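Local atomic coordinates of galactitol 1-phosphate 5-dehydrogenase (Escherichia coli, PDB entry 4UEJ), a protein that catalyses the zinc-dependent, NAD-linked oxidation of galactitol 1-phosphate to D-tagatose 6-phosphate, a step of galactitol metabolism. Residues A[304-308]-A[309-313]; A[274-278]-A[279-283]. All blocks are in the same frame, centred on the assembly; numbering follows the deposited sequence.

Contact 1. Residues A[304-308]-A[309-313]; sequences RLLTE and RKLSL
Glu308 and Lys310 are joined by a salt bridge on the solvent-exposed side of the turn that ends helix 297-307. Lys310 NZ lies 2.8 Å from Glu308 OE1 and meets that oxygen nearly along its C-O axis. The two side chains reach each other by different routes: Glu308 is extended beyond CG, while Lys310 is bent at chi2 (-80°) and again at chi3 and chi4, which curls its ammonium back to the carboxylate. On the way, Lys310 CG packs 3.7 Å from Glu308 CB.

Two backbone bonds close the helix. Lys310 N donates to Leu305 O at 3.0 Å, and Arg309 N donates to Leu306 O at 3.0 Å, the latter approaching from above the carbonyl plane. With Arg309 in the left-handed region (phi 66°), they make a Schellman motif, a helix C-cap that turns the chain off the helix axis and on toward strand 317-321. Just before these carbonyls in the chain, Arg304 O accepts two donors, Glu308 N and the hydroxyl Thr307 OG1.

Leucines supply the apolar part. Leu305 CB sits 3.9 Å from Leu311 CG, with Leu311 CD1 close by. Leu306 reaches the loop through CD2, which lies 3.7 Å from Leu313 CD1 and 4.0 Å from Leu311 CB; its side chain crosses those of Leu311 and Leu313 at about a right angle. Helix 171-182 packs against Leu305, Leu311 and Leu313 through Ala182, Gln178 and Leu175, while Ile146 of helix 143-155 touches both Leu306 and Leu311. Leu311 N is buried without a hydrogen-bonding partner, whereas the next amide, Ser312 N, is taken by the side-chain oxygen of Gln178.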
loop_
_atom_site.group_PDB
_atom_site.type_symbol
_atom_site.label_atom_id
_atom_site.label_comp_id
_atom_site.label_asym_id
_atom_site.label_seq_id
_atom_site.Cartn_x
_atom_site.Cartn_y
_atom_site.Cartn_z
ATOM N N ARG A 304 -19.023 -12.614 18.985
ATOM C CA ARG A 304 -18.925 -12.111 20.349
ATOM C C ARG A 304 -19.401 -10.678 20.477
ATOM O O ARG A 304 -20.137 -10.360 21.410
ATOM C CB ARG A 304 -17.495 -12.242 20.846
ATOM C CG ARG A 304 -17.104 -13.691 21.025
ATOM C CD ARG A 304 -15.605 -13.833 21.246
ATOM N NE ARG A 304 -15.259 -15.226 21.498
ATOM C CZ ARG A 304 -14.054 -15.641 21.868
ATOM N NH1 ARG A 304 -13.070 -14.767 22.031
ATOM N NH2 ARG A 304 -13.842 -16.930 22.083
ATOM N N LEU A 305 -18.998 -9.819 19.546
ATOM C CA LEU A 305 -19.428 -8.421 19.571
ATOM C C LEU A 305 -20.951 -8.338 19.491
ATOM O O LEU A 305 -21.573 -7.509 20.157
ATOM C CB LEU A 305 -18.789 -7.637 18.426
ATOM C CG LEU A 305 -17.281 -7.429 18.590
ATOM C CD1 LEU A 305 -16.725 -6.747 17.356
ATOM C CD2 LEU A 305 -16.980 -6.612 19.838
ATOM N N LEU A 306 -21.546 -9.190 18.667
ATOM C CA LEU A 306 -23.004 -9.233 18.571
ATOM C C LEU A 306 -23.627 -9.658 19.891
ATOM O O LEU A 306 -24.578 -9.043 20.378
ATOM C CB LEU A 306 -23.435 -10.190 17.453
ATOM C CG LEU A 306 -23.359 -9.646 16.025
ATOM C CD1 LEU A 306 -23.466 -10.776 14.984
ATOM C CD2 LEU A 306 -24.457 -8.627 15.799
ATOM N N THR A 307 -23.092 -10.709 20.489
ATOM C CA THR A 307 -23.700 -11.217 21.707
ATOM C C THR A 307 -23.540 -10.217 22.836
ATOM O O THR A 307 -24.385 -10.136 23.715
ATOM C CB THR A 307 -23.106 -12.563 22.122
ATOM O OG1 THR A 307 -21.716 -12.405 22.432
ATOM C CG2 THR A 307 -23.248 -13.536 20.999
ATOM N N GLU A 308 -22.464 -9.439 22.791
ATOM C CA GLU A 308 -22.194 -8.449 23.830
ATOM C C GLU A 308 -22.954 -7.156 23.611
ATOM O O GLU A 308 -22.768 -6.208 24.359
ATOM C CB GLU A 308 -20.697 -8.152 23.900
ATOM C CG GLU A 308 -19.920 -9.335 24.393
ATOM C CD GLU A 308 -18.435 -9.170 24.244
ATOM O OE1 GLU A 308 -17.950 -8.051 23.964
ATOM O OE2 GLU A 308 -17.756 -10.186 24.413
ATOM N N ARG A 309 -23.786 -7.111 22.573
ATOM C CA ARG A 309 -24.605 -5.934 22.293
ATOM C C ARG A 309 -23.769 -4.729 21.899
ATOM O O ARG A 309 -24.165 -3.595 22.137
ATOM C CB ARG A 309 -25.461 -5.566 23.518
ATOM C CG ARG A 309 -26.337 -6.662 24.043
ATOM C CD ARG A 309 -27.043 -7.391 22.940
ATOM N NE ARG A 309 -28.178 -8.157 23.454
ATOM C CZ ARG A 309 -28.604 -9.299 22.925
ATOM N NH1 ARG A 309 -27.983 -9.817 21.872
ATOM N NH2 ARG A 309 -29.648 -9.926 23.452
ATOM N N LYS A 310 -22.608 -4.968 21.305
ATOM C CA LYS A 310 -21.739 -3.870 20.901
ATOM C C LYS A 310 -22.051 -3.430 19.478
ATOM O O LYS A 310 -21.570 -2.399 19.014
ATOM C CB LYS A 310 -20.267 -4.274 21.004
ATOM C CG LYS A 310 -19.885 -4.981 22.283
ATOM C CD LYS A 310 -19.675 -4.017 23.423
ATOM C CE LYS A 310 -18.205 -4.001 23.857
ATOM N NZ LYS A 310 -17.726 -5.296 24.433
ATOM N N LEU A 311 -22.839 -4.235 18.773
ATOM C CA LEU A 311 -23.206 -3.920 17.405
ATOM C C LEU A 311 -24.706 -3.701 17.313
ATOM O O LEU A 311 -25.475 -4.284 18.073
ATOM C CB LEU A 311 -22.761 -5.036 16.452
ATOM C CG LEU A 311 -21.277 -5.414 16.458
ATOM C CD1 LEU A 311 -20.943 -6.341 15.303
ATOM C CD2 LEU A 311 -20.379 -4.180 16.401
ATOM N N SER A 312 -25.125 -2.840 16.399
ATOM C CA SER A 312 -26.541 -2.575 16.224
ATOM C C SER A 312 -26.945 -2.833 14.780
ATOM O O SER A 312 -26.487 -2.145 13.875
ATOM C CB SER A 312 -26.845 -1.133 16.640
ATOM O OG SER A 312 -28.203 -0.808 16.445
ATOM N N LEU A 313 -27.806 -3.821 14.554
ATOM C CA LEU A 313 -28.137 -4.220 13.186
ATOM C C LEU A 313 -29.457 -3.646 12.679
ATOM O O LEU A 313 -29.587 -3.329 11.495
ATOM C CB LEU A 313 -28.189 -5.747 13.075
ATOM C CG LEU A 313 -27.003 -6.510 13.647
ATOM C CD1 LEU A 313 -27.258 -8.017 13.528
ATOM C CD2 LEU A 313 -25.719 -6.094 12.920
#

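Contact 2. Residues A[274-278]-A[279-283]; sequences GKILR and KELTV
Three backbone bonds bring the chain off the end of helix 270-278: Lys279 N to Lys275 O at 2.9 Å, Glu280 N to Leu277 O at 2.8 Å, and Leu281 N to Ile276 O at 3.0 Å, the last in the carbonyl plane.

Lys275 and Lys279, one helical turn apart, lie side by side and point the same way, both extended beyond CG. They touch through methylenes, with Lys279 CE 3.9 Å from Lys275 CD. Their like-charged nitrogens, Lys275 NZ and Lys279 NZ, stay 4.9 Å apart and share a water that accepts from both. Each also has anionic or carbonyl partners at the end of helix 240-249: Lys275 NZ pairs with Glu248, and Lys279 NZ donates to the backbone oxygens of Val247 and Ala250, which probably eases the mutual repulsion. A methionine in place of Lys279 would probably leave those two carbonyls without the ammonium they share and the water without one of its two lysine donors.

Leu281 points back to the last turn of the helix, its CD1 lying 4.0 Å from Ile276 CA. Loose apolar contacts continue from Ile276 CG2 to Leu281 CB (4.3 Å) and to Val283 CG2. At the turn itself Glu280 CG passes 3.3 Å from Leu277 O, with CG anti to the carbonyl carbon (chi1 -72°); its carboxylate is directed across the dimer interface, where OE2 accepts from His151 NE2 and Trp287 N of the second subunit.

Glu280, at positive phi (49°), is the pivot of a Schellman motif that passes the chain from helix 270-278 into strand 282-285, an edge strand, within this subunit, of the Rossmann-type parallel sheet, which runs on antiparallel into the second subunit at Val283.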
loop_
_atom_site.group_PDB
_atom_site.type_symbol
_atom_site.label_atom_id
_atom_site.label_comp_id
_atom_site.label_asym_id
_atom_site.label_seq_id
_atom_site.Cartn_x
_atom_site.Cartn_y
_atom_site.Cartn_z
ATOM N N GLY A 274 2.550 10.651 -5.473
ATOM C CA GLY A 274 3.669 11.141 -4.689
ATOM C C GLY A 274 3.374 11.233 -3.203
ATOM O O GLY A 274 4.270 11.058 -2.380
ATOM N N LYS A 275 2.120 11.506 -2.855
ATOM C CA LYS A 275 1.733 11.595 -1.454
ATOM C C LYS A 275 1.797 10.239 -0.776
ATOM O O LYS A 275 2.036 10.165 0.427
ATOM C CB LYS A 275 0.328 12.189 -1.309
ATOM C CG LYS A 275 0.288 13.663 -1.663
ATOM C CD LYS A 275 -1.077 14.291 -1.371
ATOM C CE LYS A 275 -1.020 15.791 -1.638
ATOM N NZ LYS A 275 -2.260 16.524 -1.192
ATOM N N ILE A 276 1.576 9.160 -1.526
ATOM C CA ILE A 276 1.737 7.843 -0.917
ATOM C C ILE A 276 3.162 7.706 -0.400
ATOM O O ILE A 276 3.387 7.220 0.711
ATOM C CB ILE A 276 1.437 6.705 -1.904
ATOM C CG1 ILE A 276 0.001 6.802 -2.394
ATOM C CG2 ILE A 276 1.742 5.356 -1.269
ATOM C CD1 ILE A 276 -0.310 5.855 -3.524
ATOM N N LEU A 277 4.125 8.147 -1.215
ATOM C CA LEU A 277 5.527 8.144 -0.806
ATOM C C LEU A 277 5.805 9.179 0.276
ATOM O O LEU A 277 6.329 8.847 1.336
ATOM C CB LEU A 277 6.452 8.397 -2.004
ATOM C CG LEU A 277 6.688 7.171 -2.894
ATOM C CD1 LEU A 277 5.451 6.836 -3.703
ATOM C CD2 LEU A 277 7.890 7.409 -3.809
ATOM N N ARG A 278 5.442 10.424 0.007
ATOM C CA ARG A 278 5.795 11.517 0.910
ATOM C C ARG A 278 5.214 11.372 2.312
ATOM O O ARG A 278 5.871 11.731 3.290
ATOM C CB ARG A 278 5.372 12.846 0.306
ATOM C CG ARG A 278 6.281 13.301 -0.828
ATOM C CD ARG A 278 5.793 14.632 -1.369
ATOM N NE ARG A 278 6.835 15.331 -2.111
ATOM C CZ ARG A 278 7.090 15.118 -3.392
ATOM N NH1 ARG A 278 6.379 14.222 -4.057
ATOM N NH2 ARG A 278 8.053 15.798 -4.004
ATOM N N LYS A 279 3.988 10.862 2.408
ATOM C CA LYS A 279 3.375 10.609 3.702
ATOM C C LYS A 279 3.806 9.276 4.283
ATOM O O LYS A 279 3.473 8.953 5.417
ATOM C CB LYS A 279 1.841 10.647 3.602
ATOM C CG LYS A 279 1.295 11.951 3.041
ATOM C CD LYS A 279 -0.220 11.862 2.906
ATOM C CE LYS A 279 -0.784 13.151 2.334
ATOM N NZ LYS A 279 -2.275 13.168 2.392
ATOM N N GLU A 280 4.551 8.506 3.493
ATOM C CA GLU A 280 4.933 7.143 3.860
ATOM C C GLU A 280 3.722 6.337 4.333
ATOM O O GLU A 280 3.728 5.738 5.400
ATOM C CB GLU A 280 6.052 7.162 4.906
ATOM C CG GLU A 280 7.382 7.604 4.254
ATOM C CD GLU A 280 8.615 7.447 5.146
ATOM O OE1 GLU A 280 8.527 7.600 6.377
ATOM O OE2 GLU A 280 9.688 7.159 4.598
ATOM N N LEU A 281 2.696 6.322 3.499
ATOM C CA LEU A 281 1.505 5.543 3.785
ATOM C C LEU A 281 1.822 4.057 3.685
ATOM O O LEU A 281 2.784 3.648 3.025
ATOM C CB LEU A 281 0.386 5.892 2.815
ATOM C CG LEU A 281 0.018 7.369 2.738
ATOM C CD1 LEU A 281 -1.158 7.547 1.804
ATOM C CD2 LEU A 281 -0.301 7.891 4.142
ATOM N N THR A 282 1.025 3.262 4.371
ATOM C CA THR A 282 1.005 1.822 4.165
ATOM C C THR A 282 -0.363 1.479 3.622
ATOM O O THR A 282 -1.367 1.692 4.297
ATOM C CB THR A 282 1.240 1.058 5.450
ATOM O OG1 THR A 282 2.531 1.385 5.968
ATOM C CG2 THR A 282 1.171 -0.433 5.185
ATOM N N VAL A 283 -0.398 0.978 2.399
ATOM C CA VAL A 283 -1.655 0.648 1.745
ATOM C C VAL A 283 -1.790 -0.871 1.829
ATOM O O VAL A 283 -0.907 -1.602 1.391
ATOM C CB VAL A 283 -1.683 1.141 0.288
ATOM C CG1 VAL A 283 -2.993 0.761 -0.387
ATOM C CG2 VAL A 283 -1.489 2.649 0.236
HETATM O O HOH W 1 -2.326 15.990 1.478
#

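Contacts 1 and 2 are successive helix ends along the chain, each closed by a Schellman motif: 274-283 runs from helix 270-278 into the start of strand 282-285, whereas residues 304-313 span the end of the next helix, 297-307, and the loop after it. They are separate in space, with centres 35 Å apart and nearest atoms about 22 Å apart. Their surroundings differ as well. Contact 2 lies at the dimer interface, away from the annotated sites, whereas no other subunit touches contact 1. Contact 1 is the one nearer the active site: the side chain of Leu306 is about 10 Å from that of Glu144, a ligand of the catalytic zinc by similarity.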